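Local coordinates for protein dnab-like replicative helicase (Bacillus phage SPP1, PDB 3BH0) that probably hydrolyses ATP to unwind double-stranded DNA in the 5'-3' direction at the phage replication fork, this chain being the ATPase domain of the DnaB-family helicase, at residues P242-L247 against I260-R265; F70-A75 against V224-Q229; V279-A284 against V294-I299. All coordinates share one frame; numbering follows the deposited sequence.

Contact 1 (P242-L247 against I260-R265); sequences PMLSDL and IEFLYR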
ATOM      1  N   PRO A 242      -1.070  -0.134  17.357  1.00 45.65           N
ATOM      2  CA  PRO A 242      -0.090  -1.189  17.063  1.00 44.97           C
ATOM      3  C   PRO A 242       1.313  -0.732  17.370  1.00 44.50           C
ATOM      4  O   PRO A 242       1.611   0.453  17.240  1.00 44.28           O
ATOM      5  CB  PRO A 242      -0.247  -1.414  15.555  1.00 44.82           C
ATOM      6  CG  PRO A 242      -1.568  -0.812  15.210  1.00 45.09           C
ATOM      7  CD  PRO A 242      -1.743   0.341  16.138  1.00 45.02           C
ATOM      8  N   MET A 243       2.160  -1.660  17.798  1.00 44.25           N
ATOM      9  CA  MET A 243       3.594  -1.384  17.928  1.00 44.20           C
ATOM     10  C   MET A 243       4.413  -2.396  17.153  1.00 43.28           C
ATOM     11  O   MET A 243       3.873  -3.387  16.672  1.00 42.72           O
ATOM     12  CB  MET A 243       4.034  -1.340  19.386  1.00 43.91           C
ATOM     13  CG  MET A 243       3.733  -2.571  20.172  1.00 44.34           C
ATOM     14  SD  MET A 243       3.841  -2.208  21.923  1.00 46.53           S
ATOM     15  CE  MET A 243       2.950  -0.653  22.028  1.00 44.97           C
ATOM     16  N   LEU A 244       5.711  -2.135  17.037  1.00 43.04           N
ATOM     17  CA  LEU A 244       6.598  -2.962  16.215  1.00 43.19           C
ATOM     18  C   LEU A 244       6.670  -4.401  16.696  1.00 43.81           C
ATOM     19  O   LEU A 244       6.772  -5.319  15.882  1.00 43.88           O
ATOM     20  CB  LEU A 244       7.995  -2.345  16.091  1.00 42.62           C
ATOM     21  CG  LEU A 244       8.105  -1.053  15.278  1.00 41.25           C
ATOM     22  CD1 LEU A 244       9.485  -0.444  15.499  1.00 41.42           C
ATOM     23  CD2 LEU A 244       7.852  -1.268  13.800  1.00 38.55           C
ATOM     24  N   SER A 245       6.589  -4.589  18.012  1.00 44.89           N
ATOM     25  CA  SER A 245       6.509  -5.915  18.618  1.00 46.21           C
ATOM     26  C   SER A 245       5.266  -6.724  18.184  1.00 47.15           C
ATOM     27  O   SER A 245       5.252  -7.951  18.316  1.00 47.69           O
ATOM     28  CB  SER A 245       6.566  -5.811  20.153  1.00 46.42           C
ATOM     29  OG  SER A 245       5.323  -5.379  20.690  1.00 46.42           O
ATOM     30  N   ASP A 246       4.237  -6.057  17.659  1.00 47.90           N
ATOM     31  CA  ASP A 246       3.017  -6.753  17.201  1.00 48.69           C
ATOM     32  C   ASP A 246       3.217  -7.625  15.955  1.00 50.17           C
ATOM     33  O   ASP A 246       2.384  -8.485  15.636  1.00 49.86           O
ATOM     34  CB  ASP A 246       1.871  -5.760  16.989  1.00 47.67           C
ATOM     35  CG  ASP A 246       1.391  -5.154  18.285  1.00 46.19           C
ATOM     36  OD1 ASP A 246       1.347  -5.890  19.297  1.00 43.21           O
ATOM     37  OD2 ASP A 246       1.059  -3.948  18.294  1.00 43.49           O
ATOM     38  N   LEU A 247       4.329  -7.405  15.258  1.00 52.29           N
ATOM     39  CA  LEU A 247       4.649  -8.195  14.076  1.00 54.58           C
ATOM     40  C   LEU A 247       5.231  -9.570  14.462  1.00 56.21           C
ATOM     41  O   LEU A 247       5.945 -10.179  13.677  1.00 56.91           O
ATOM     42  CB  LEU A 247       5.586  -7.406  13.148  1.00 54.03           C
ATOM     43  CG  LEU A 247       5.070  -6.077  12.568  1.00 54.02           C
ATOM     44  CD1 LEU A 247       6.215  -5.117  12.222  1.00 52.35           C
ATOM     45  CD2 LEU A 247       4.170  -6.300  11.360  1.00 53.27           C
ATOM     46  N   ILE A 260       7.243   1.293   7.623  1.00 33.74           N
ATOM     47  CA  ILE A 260       6.147   0.541   8.188  1.00 33.32           C
ATOM     48  C   ILE A 260       5.071   1.511   8.632  1.00 33.03           C
ATOM     49  O   ILE A 260       5.250   2.293   9.567  1.00 32.36           O
ATOM     50  CB  ILE A 260       6.596  -0.345   9.368  1.00 33.42           C
ATOM     51  CG1 ILE A 260       7.667  -1.342   8.901  1.00 32.76           C
ATOM     52  CG2 ILE A 260       5.376  -1.042  10.021  1.00 33.60           C
ATOM     53  CD1 ILE A 260       8.301  -2.190  10.022  1.00 32.95           C
ATOM     54  N   GLU A 261       3.945   1.468   7.942  1.00 33.32           N
ATOM     55  CA  GLU A 261       2.821   2.275   8.348  1.00 33.86           C
ATOM     56  C   GLU A 261       1.705   1.424   8.952  1.00 33.45           C
ATOM     57  O   GLU A 261       1.161   0.542   8.304  1.00 33.30           O
ATOM     58  CB  GLU A 261       2.354   3.194   7.214  1.00 34.19           C
ATOM     59  CG  GLU A 261       2.525   2.640   5.836  1.00 36.77           C
ATOM     60  CD  GLU A 261       2.543   3.705   4.756  1.00 38.61           C
ATOM     61  OE1 GLU A 261       3.591   4.334   4.582  1.00 40.46           O
ATOM     62  OE2 GLU A 261       1.535   3.886   4.047  1.00 39.87           O
ATOM     63  N   PHE A 262       1.435   1.663  10.233  1.00 33.12           N
ATOM     64  CA  PHE A 262       0.300   1.075  10.925  1.00 33.19           C
ATOM     65  C   PHE A 262      -0.927   1.959  10.739  1.00 33.14           C
ATOM     66  O   PHE A 262      -0.813   3.182  10.642  1.00 32.80           O
ATOM     67  CB  PHE A 262       0.582   0.946  12.422  1.00 33.24           C
ATOM     68  CG  PHE A 262       1.661  -0.043  12.777  1.00 32.46           C
ATOM     69  CD1 PHE A 262       1.713  -1.293  12.185  1.00 33.17           C
ATOM     70  CD2 PHE A 262       2.592   0.265  13.758  1.00 33.25           C
ATOM     71  CE1 PHE A 262       2.708  -2.215  12.544  1.00 32.92           C
ATOM     72  CE2 PHE A 262       3.581  -0.650  14.139  1.00 33.00           C
ATOM     73  CZ  PHE A 262       3.640  -1.889  13.525  1.00 33.12           C
ATOM     74  N   LEU A 263      -2.090   1.325  10.675  1.00 33.33           N
ATOM     75  CA  LEU A 263      -3.367   2.020  10.686  1.00 34.11           C
ATOM     76  C   LEU A 263      -4.100   1.724  11.986  1.00 34.91           C
ATOM     77  O   LEU A 263      -4.124   0.594  12.464  1.00 34.91           O
ATOM     78  CB  LEU A 263      -4.230   1.613   9.492  1.00 33.84           C
ATOM     79  CG  LEU A 263      -4.085   2.264   8.105  1.00 35.02           C
ATOM     80  CD1 LEU A 263      -2.789   3.029   7.861  1.00 35.00           C
ATOM     81  CD2 LEU A 263      -4.226   1.192   7.070  1.00 36.52           C
ATOM     82  N   TYR A 264      -4.690   2.759  12.559  1.00 36.03           N
ATOM     83  CA  TYR A 264      -5.480   2.636  13.761  1.00 36.89           C
ATOM     84  C   TYR A 264      -6.669   3.548  13.609  1.00 37.83           C
ATOM     85  O   TYR A 264      -6.520   4.722  13.275  1.00 37.27           O
ATOM     86  CB  TYR A 264      -4.637   3.039  14.962  1.00 37.05           C
ATOM     87  CG  TYR A 264      -5.364   3.054  16.278  1.00 36.91           C
ATOM     88  CD1 TYR A 264      -5.624   1.871  16.963  1.00 38.17           C
ATOM     89  CD2 TYR A 264      -5.767   4.253  16.854  1.00 36.68           C
ATOM     90  CE1 TYR A 264      -6.277   1.885  18.183  1.00 38.52           C
ATOM     91  CE2 TYR A 264      -6.423   4.281  18.067  1.00 36.66           C
ATOM     92  CZ  TYR A 264      -6.677   3.099  18.729  1.00 38.00           C
ATOM     93  OH  TYR A 264      -7.325   3.119  19.939  1.00 38.08           O
ATOM     94  N   ARG A 265      -7.852   2.992  13.839  1.00 39.63           N
ATOM     95  CA  ARG A 265      -9.095   3.747  13.756  1.00 41.41           C
ATOM     96  C   ARG A 265      -9.739   3.733  15.148  1.00 42.48           C
ATOM     97  O   ARG A 265     -10.367   2.752  15.534  1.00 42.85           O
ATOM     98  CB  ARG A 265      -9.977   3.105  12.693  1.00 41.58           C
ATOM     99  CG  ARG A 265     -11.186   3.904  12.289  1.00 42.82           C
ATOM    100  CD  ARG A 265     -11.979   3.147  11.242  1.00 45.13           C
ATOM    101  NE  ARG A 265     -13.388   3.115  11.611  1.00 49.18           N
ATOM    102  CZ  ARG A 265     -14.071   2.019  11.937  1.00 50.16           C
ATOM    103  NH1 ARG A 265     -13.493   0.825  11.911  1.00 50.26           N
ATOM    104  NH2 ARG A 265     -15.347   2.124  12.280  1.00 52.28           N
TER

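Contact 2 (F70-A75 against V224-Q229); sequences FVLIAA and VIALSQ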
ATOM      1  N   PHE A  70      10.900  -0.950   0.466  1.00 35.17           N
ATOM      2  CA  PHE A  70      10.007  -2.024   0.818  1.00 33.69           C
ATOM      3  C   PHE A  70       9.141  -1.462   1.939  1.00 33.39           C
ATOM      4  O   PHE A  70       9.614  -1.247   3.062  1.00 33.15           O
ATOM      5  CB  PHE A  70      10.810  -3.246   1.260  1.00 32.87           C
ATOM      6  CG  PHE A  70       9.980  -4.387   1.731  1.00 31.49           C
ATOM      7  CD1 PHE A  70       8.743  -4.659   1.159  1.00 30.06           C
ATOM      8  CD2 PHE A  70      10.446  -5.213   2.741  1.00 31.42           C
ATOM      9  CE1 PHE A  70       7.977  -5.718   1.599  1.00 29.62           C
ATOM     10  CE2 PHE A  70       9.679  -6.282   3.195  1.00 31.43           C
ATOM     11  CZ  PHE A  70       8.445  -6.533   2.616  1.00 30.18           C
ATOM     12  N   VAL A  71       7.886  -1.166   1.611  1.00 32.82           N
ATOM     13  CA  VAL A  71       6.973  -0.590   2.584  1.00 32.39           C
ATOM     14  C   VAL A  71       5.863  -1.542   2.991  1.00 32.09           C
ATOM     15  O   VAL A  71       5.306  -2.287   2.187  1.00 31.96           O
ATOM     16  CB  VAL A  71       6.494   0.869   2.222  1.00 32.40           C
ATOM     17  CG1 VAL A  71       6.903   1.257   0.841  1.00 32.90           C
ATOM     18  CG2 VAL A  71       5.010   1.072   2.426  1.00 32.19           C
ATOM     19  N   LEU A  72       5.610  -1.525   4.290  1.00 31.75           N
ATOM     20  CA  LEU A  72       4.658  -2.386   4.944  1.00 30.92           C
ATOM     21  C   LEU A  72       3.481  -1.558   5.483  1.00 30.11           C
ATOM     22  O   LEU A  72       3.668  -0.539   6.130  1.00 29.27           O
ATOM     23  CB  LEU A  72       5.372  -3.127   6.075  1.00 31.12           C
ATOM     24  CG  LEU A  72       4.748  -4.437   6.512  1.00 32.75           C
ATOM     25  CD1 LEU A  72       5.054  -5.530   5.468  1.00 34.24           C
ATOM     26  CD2 LEU A  72       5.278  -4.815   7.877  1.00 32.61           C
ATOM     27  N   ILE A  73       2.272  -1.997   5.156  1.00 29.69           N
ATOM     28  CA  ILE A  73       1.045  -1.419   5.686  1.00 28.96           C
ATOM     29  C   ILE A  73       0.413  -2.528   6.501  1.00 28.52           C
ATOM     30  O   ILE A  73      -0.157  -3.472   5.953  1.00 27.39           O
ATOM     31  CB  ILE A  73       0.066  -0.934   4.574  1.00 28.65           C
ATOM     32  CG1 ILE A  73       0.719   0.159   3.722  1.00 28.91           C
ATOM     33  CG2 ILE A  73      -1.200  -0.386   5.199  1.00 28.65           C
ATOM     34  CD1 ILE A  73      -0.037   0.500   2.468  1.00 28.81           C
ATOM     35  N   ALA A  74       0.560  -2.413   7.809  1.00 28.13           N
ATOM     36  CA  ALA A  74       0.019  -3.388   8.726  1.00 28.86           C
ATOM     37  C   ALA A  74      -1.097  -2.813   9.619  1.00 29.07           C
ATOM     38  O   ALA A  74      -1.055  -1.668  10.064  1.00 29.59           O
ATOM     39  CB  ALA A  74       1.131  -4.003   9.552  1.00 28.60           C
ATOM     40  N   ALA A  75      -2.123  -3.611   9.854  1.00 29.51           N
ATOM     41  CA  ALA A  75      -3.237  -3.174  10.696  1.00 29.36           C
ATOM     42  C   ALA A  75      -4.060  -4.371  11.088  1.00 29.09           C
ATOM     43  O   ALA A  75      -4.112  -5.355  10.365  1.00 28.36           O
ATOM     44  CB  ALA A  75      -4.118  -2.155   9.963  1.00 28.92           C
ATOM     45  N   VAL A 224       8.032  -1.903  -3.440  1.00 31.65           N
ATOM     46  CA  VAL A 224       7.171  -2.991  -2.982  1.00 30.48           C
ATOM     47  C   VAL A 224       6.389  -2.504  -1.774  1.00 29.64           C
ATOM     48  O   VAL A 224       6.972  -1.960  -0.840  1.00 28.98           O
ATOM     49  CB  VAL A 224       7.966  -4.258  -2.652  1.00 30.72           C
ATOM     50  CG1 VAL A 224       7.049  -5.362  -2.150  1.00 29.70           C
ATOM     51  CG2 VAL A 224       8.723  -4.720  -3.903  1.00 31.01           C
ATOM     52  N   ILE A 225       5.066  -2.644  -1.853  1.00 28.60           N
ATOM     53  CA  ILE A 225       4.152  -2.316  -0.768  1.00 28.23           C
ATOM     54  C   ILE A 225       3.379  -3.580  -0.364  1.00 28.41           C
ATOM     55  O   ILE A 225       2.489  -4.041  -1.086  1.00 27.96           O
ATOM     56  CB  ILE A 225       3.176  -1.163  -1.125  1.00 27.88           C
ATOM     57  CG1 ILE A 225       3.941   0.121  -1.482  1.00 27.92           C
ATOM     58  CG2 ILE A 225       2.283  -0.867   0.046  1.00 27.93           C
ATOM     59  CD1 ILE A 225       3.080   1.227  -2.050  1.00 27.76           C
ATOM     60  N   ALA A 226       3.748  -4.144   0.782  1.00 27.92           N
ATOM     61  CA  ALA A 226       3.073  -5.301   1.307  1.00 28.13           C
ATOM     62  C   ALA A 226       2.151  -4.942   2.482  1.00 28.84           C
ATOM     63  O   ALA A 226       2.566  -4.313   3.471  1.00 28.87           O
ATOM     64  CB  ALA A 226       4.082  -6.386   1.703  1.00 27.99           C
ATOM     65  N   LEU A 227       0.888  -5.336   2.337  1.00 29.18           N
ATOM     66  CA  LEU A 227      -0.081  -5.343   3.414  1.00 29.27           C
ATOM     67  C   LEU A 227       0.224  -6.528   4.330  1.00 29.92           C
ATOM     68  O   LEU A 227       0.632  -7.593   3.869  1.00 29.12           O
ATOM     69  CB  LEU A 227      -1.513  -5.436   2.857  1.00 28.85           C
ATOM     70  CG  LEU A 227      -2.226  -4.130   2.507  1.00 28.86           C
ATOM     71  CD1 LEU A 227      -1.434  -3.329   1.492  1.00 30.53           C
ATOM     72  CD2 LEU A 227      -3.639  -4.369   1.992  1.00 28.91           C
ATOM     73  N   SER A 228       0.006  -6.327   5.626  1.00 30.91           N
ATOM     74  CA  SER A 228       0.338  -7.314   6.628  1.00 31.84           C
ATOM     75  C   SER A 228      -0.669  -7.281   7.760  1.00 33.53           C
ATOM     76  O   SER A 228      -1.115  -6.214   8.199  1.00 34.02           O
ATOM     77  CB  SER A 228       1.745  -7.069   7.178  1.00 31.56           C
ATOM     78  OG  SER A 228       1.974  -7.861   8.330  1.00 28.97           O
ATOM     79  N   GLN A 229      -1.012  -8.463   8.243  1.00 34.81           N
ATOM     80  CA  GLN A 229      -1.914  -8.596   9.362  1.00 36.34           C
ATOM     81  C   GLN A 229      -1.109  -8.319  10.615  1.00 36.87           C
ATOM     82  O   GLN A 229       0.101  -8.127  10.536  1.00 36.27           O
ATOM     83  CB  GLN A 229      -2.542  -9.999   9.371  1.00 36.07           C
ATOM     84  CG  GLN A 229      -1.616 -11.165   9.769  1.00 37.29           C
ATOM     85  CD  GLN A 229      -2.193 -12.550   9.357  1.00 37.88           C
ATOM     86  OE1 GLN A 229      -3.369 -12.675   9.036  1.00 39.23           O
ATOM     87  NE2 GLN A 229      -1.354 -13.569   9.365  1.00 39.37           N
TER

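Contact 3 (V279-A284 against V294-I299); sequences VEVIIA and VSLAFI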
ATOM      1  N   VAL A 279      -8.720   7.944  10.802  1.00 41.49           N
ATOM      2  CA  VAL A 279      -7.754   6.883  10.699  1.00 40.19           C
ATOM      3  C   VAL A 279      -6.389   7.531  10.842  1.00 39.72           C
ATOM      4  O   VAL A 279      -6.021   8.398  10.046  1.00 39.38           O
ATOM      5  CB  VAL A 279      -7.858   6.136   9.350  1.00 39.84           C
ATOM      6  CG1 VAL A 279      -6.631   5.248   9.115  1.00 39.00           C
ATOM      7  CG2 VAL A 279      -9.113   5.289   9.324  1.00 40.37           C
ATOM      8  N   GLU A 280      -5.637   7.116  11.851  1.00 38.98           N
ATOM      9  CA  GLU A 280      -4.259   7.561  11.940  1.00 39.06           C
ATOM     10  C   GLU A 280      -3.263   6.570  11.316  1.00 38.15           C
ATOM     11  O   GLU A 280      -3.294   5.353  11.573  1.00 37.58           O
ATOM     12  CB  GLU A 280      -3.877   7.987  13.358  1.00 39.09           C
ATOM     13  CG  GLU A 280      -4.003   6.951  14.443  1.00 40.32           C
ATOM     14  CD  GLU A 280      -3.589   7.503  15.814  1.00 41.23           C
ATOM     15  OE1 GLU A 280      -4.248   8.435  16.325  1.00 41.62           O
ATOM     16  OE2 GLU A 280      -2.592   7.002  16.388  1.00 45.73           O
ATOM     17  N   VAL A 281      -2.415   7.118  10.452  1.00 36.99           N
ATOM     18  CA  VAL A 281      -1.324   6.389   9.857  1.00 36.01           C
ATOM     19  C   VAL A 281      -0.111   6.571  10.756  1.00 35.67           C
ATOM     20  O   VAL A 281       0.491   7.646  10.805  1.00 35.62           O
ATOM     21  CB  VAL A 281      -1.044   6.880   8.429  1.00 35.91           C
ATOM     22  CG1 VAL A 281       0.080   6.090   7.804  1.00 36.34           C
ATOM     23  CG2 VAL A 281      -2.294   6.764   7.575  1.00 35.63           C
ATOM     24  N   ILE A 282       0.229   5.522  11.494  1.00 34.94           N
ATOM     25  CA  ILE A 282       1.386   5.570  12.373  1.00 34.74           C
ATOM     26  C   ILE A 282       2.603   5.001  11.651  1.00 35.15           C
ATOM     27  O   ILE A 282       2.663   3.799  11.404  1.00 35.29           O
ATOM     28  CB  ILE A 282       1.152   4.773  13.684  1.00 34.36           C
ATOM     29  CG1 ILE A 282      -0.222   5.094  14.269  1.00 34.16           C
ATOM     30  CG2 ILE A 282       2.287   5.020  14.677  1.00 32.83           C
ATOM     31  CD1 ILE A 282      -0.663   4.149  15.400  1.00 34.61           C
ATOM     32  N   ILE A 283       3.547   5.878  11.304  1.00 35.57           N
ATOM     33  CA  ILE A 283       4.852   5.510  10.745  1.00 35.92           C
ATOM     34  C   ILE A 283       5.729   4.995  11.895  1.00 36.04           C
ATOM     35  O   ILE A 283       6.287   5.776  12.655  1.00 36.47           O
ATOM     36  CB  ILE A 283       5.530   6.718  10.022  1.00 35.78           C
ATOM     37  CG1 ILE A 283       4.757   7.124   8.762  1.00 37.34           C
ATOM     38  CG2 ILE A 283       6.940   6.379   9.591  1.00 36.02           C
ATOM     39  CD1 ILE A 283       3.511   7.998   8.996  1.00 39.41           C
ATOM     40  N   ALA A 284       5.815   3.674  12.041  1.00 36.32           N
ATOM     41  CA  ALA A 284       6.510   3.069  13.185  1.00 36.69           C
ATOM     42  C   ALA A 284       7.990   2.834  12.878  1.00 37.00           C
ATOM     43  O   ALA A 284       8.807   2.681  13.784  1.00 37.34           O
ATOM     44  CB  ALA A 284       5.841   1.788  13.585  1.00 36.09           C
ATOM     45  N   VAL A 294       0.291  10.345  11.201  1.00 40.44           N
ATOM     46  CA  VAL A 294      -0.450  11.189  10.269  1.00 39.90           C
ATOM     47  C   VAL A 294      -1.942  10.798  10.307  1.00 39.94           C
ATOM     48  O   VAL A 294      -2.312   9.679   9.982  1.00 39.55           O
ATOM     49  CB  VAL A 294       0.125  11.036   8.829  1.00 40.52           C
ATOM     50  CG1 VAL A 294      -0.841  11.587   7.769  1.00 39.90           C
ATOM     51  CG2 VAL A 294       1.525  11.688   8.722  1.00 38.97           C
ATOM     52  N   SER A 295      -2.796  11.733  10.714  1.00 39.86           N
ATOM     53  CA  SER A 295      -4.224  11.477  10.801  1.00 39.41           C
ATOM     54  C   SER A 295      -4.906  11.790   9.486  1.00 39.37           C
ATOM     55  O   SER A 295      -4.525  12.725   8.786  1.00 39.77           O
ATOM     56  CB  SER A 295      -4.845  12.293  11.932  1.00 39.29           C
ATOM     57  OG  SER A 295      -4.183  12.033  13.160  1.00 39.70           O
ATOM     58  N   LEU A 296      -5.907  10.993   9.149  1.00 39.25           N
ATOM     59  CA  LEU A 296      -6.708  11.215   7.956  1.00 39.32           C
ATOM     60  C   LEU A 296      -8.180  11.021   8.285  1.00 39.24           C
ATOM     61  O   LEU A 296      -8.525  10.216   9.136  1.00 39.12           O
ATOM     62  CB  LEU A 296      -6.327  10.224   6.850  1.00 39.46           C
ATOM     63  CG  LEU A 296      -4.919  10.150   6.271  1.00 39.27           C
ATOM     64  CD1 LEU A 296      -4.868   8.964   5.326  1.00 39.29           C
ATOM     65  CD2 LEU A 296      -4.573  11.437   5.536  1.00 38.69           C
ATOM     66  N   ALA A 297      -9.034  11.762   7.587  1.00 39.50           N
ATOM     67  CA  ALA A 297     -10.476  11.606   7.681  1.00 39.81           C
ATOM     68  C   ALA A 297     -10.866  10.460   6.769  1.00 39.97           C
ATOM     69  O   ALA A 297     -10.565  10.476   5.583  1.00 40.29           O
ATOM     70  CB  ALA A 297     -11.197  12.894   7.269  1.00 39.20           C
ATOM     71  N   PHE A 298     -11.535   9.464   7.334  1.00 40.10           N
ATOM     72  CA  PHE A 298     -11.895   8.280   6.597  1.00 40.15           C
ATOM     73  C   PHE A 298     -13.365   8.367   6.242  1.00 40.60           C
ATOM     74  O   PHE A 298     -14.210   8.490   7.132  1.00 40.67           O
ATOM     75  CB  PHE A 298     -11.605   7.049   7.454  1.00 39.65           C
ATOM     76  CG  PHE A 298     -12.073   5.762   6.856  1.00 39.67           C
ATOM     77  CD1 PHE A 298     -11.751   5.423   5.540  1.00 38.78           C
ATOM     78  CD2 PHE A 298     -12.800   4.857   7.621  1.00 40.37           C
ATOM     79  CE1 PHE A 298     -12.163   4.215   4.994  1.00 39.53           C
ATOM     80  CE2 PHE A 298     -13.217   3.634   7.079  1.00 40.29           C
ATOM     81  CZ  PHE A 298     -12.897   3.314   5.766  1.00 39.78           C
ATOM     82  N   ILE A 299     -13.666   8.326   4.949  1.00 41.36           N
ATOM     83  CA  ILE A 299     -15.054   8.320   4.494  1.00 42.78           C
ATOM     84  C   ILE A 299     -15.423   6.869   4.243  1.00 43.67           C
ATOM     85  O   ILE A 299     -15.235   6.335   3.141  1.00 43.16           O
ATOM     86  CB  ILE A 299     -15.311   9.216   3.227  1.00 42.89           C
ATOM     87  CG1 ILE A 299     -14.714  10.624   3.381  1.00 43.09           C
ATOM     88  CG2 ILE A 299     -16.810   9.269   2.877  1.00 42.80           C
ATOM     89  CD1 ILE A 299     -14.980  11.331   4.719  1.00 44.44           C
TER

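Contact 1 (P242-L247 against I260-R265)
P242 sits as a blunt bump on the phenyl ring of F262. Its CB lies 3.8 Å from the ring centroid and 18° off the ring normal, a CH-pi contact over the face. The opposite face is backed by CG2 of I260 from the same strand, 3.8 Å above the plane, so the ring is clamped between a methyl and a pyrrolidine. P242 and F262 run past each other in opposite senses, with P242 CG 3.9 Å from F262 CB and P242 CD 4.1 Å from Y264 CB. The far rim of the ring reaches the loop: the backbone O of M243 approaches F262 CZ obliquely at 3.5 Å, and L244 N and the methyl L247 CD1 lie at the edge, near the ring plane. F262 has CG anti to its own carbonyl carbon (chi1 -67°), the rotamer that extends the ring toward the loop. Next to the ring, I260 CD1 fits into the notch between two leucine ends, 3.9 Å from L244 CD2 and 4.2 Å from L247 CD1. The loop is also tied internally: M243 N donates to D246 OD2 (2.6 Å, 171°) from above the carboxylate plane, and that oxygen also forms a salt bridge with R237. The contact is thus a loop whose P242, L244 and L247 pack on the I260, F262 and Y264 side of strand 259-265, in the RecA-like P-loop NTPase fold.

Contact 2 (F70-A75 against V224-Q229)
F70 crosses V224 at a slant, CD1 coming within 3.8 Å of V224 CG1, while CE1 presents the ring edge to A226 CB. Having CG anti to the backbone N (chi1 176°) swings the ring across toward the neighbouring strand. The two strands are parallel neighbours in the central sheet of a RecA-like P-loop NTPase, their axes 4.5 Å apart at closest approach and 25° from parallel. The register is straight, F70 opposite V224 through A74 opposite S228, and is fixed by a ladder of five backbone hydrogen bonds running from V71 N to V224 O at one end to A75 N to S228 O, 3.2 Å, at the other. The same carbonyl oxygens also take CA-H...O contacts: S228 O, for one, meets A74 CA as well as A75 N.

On the face that carries F70, L72 CD1 rests 4.0 Å from both A226 CB and S228 CB, and helix 202-220 packs on F70 and V224. The other face holds V71, I73, I225 and L227. There V71 and I225 lie side by side, whereas I73 CD1 reaches back to I225 CG2 at 3.6 Å; helix 81-93 covers I73, I225 and L227. A75 begins a sequence consistent with a Walker A P-loop, and its O accepts a hydrogen bond from K81 NZ. At the same end of the neighbouring strand, S228 OG is also bonded to Q191 NE2 and donates to Q229 O at 2.9 Å, in the carbonyl plane and on a lone pair.

Contact 3 (V279-A284 against V294-I299)
V279 CG2 approaches the F298 phenyl ring obliquely, at its root: that methyl lies 3.6 Å from F298 CB and 3.9 Å from F298 CG. Outside the pair, F298 also meets the ring of F305, with planes about 35° apart.

Further along, the backbones are locked as antiparallel strands whose N-to-C directions differ by 155°. V279 and L296 form one hydrogen-bonded pair, with V279 N to L296 O at 2.8 Å and the return bond from L296 N to V279 O. V281 and V294 form the next, and V294 N reaches V281 O almost straight, at 170°. Between them E280 and S295 make a non-hydrogen-bonded pair, E280 CB facing S295 OG at 4.1 Å. The valines and L296 share the other face: V281 CG2 touches L296 CD1 at 4.1 Å, and I283 CD1 extends to V294 CG2 at 4.2 Å. Helix 56-62 packs on I283 and V294, while L296 meets F55 and strand 304-307. Four reciprocal bonds in two pairs, together with a short connection in sequence, define a beta hairpin, here formed by strands 278-286 and 292-299 in the antiparallel part of the helicase domain's central sheet.

Overall arrangement
All three contacts involve one mixed sheet within the DnaB-like helicase C-terminal domain; only segment 242-247 is a loop lying against it. Across the sheet, strands 223-228 and 70-74 of contact 2 are followed by strand 259-265 of contact 1, then 278-286 and 292-299 of contact 3. Contact 1 thus stands between the others, its centre about 10 Å from that of contact 2 and 12 Å from that of contact 3. Probable backbone hydrogen bonds, E261 N to L72 O and F262 O to I282 N, join it to both, whereas contacts 2 and 3 do not touch. Along the chain the order is 2, 1, 3. The parallel core bearing the probable P-loop therefore continues directly into the antiparallel hairpin.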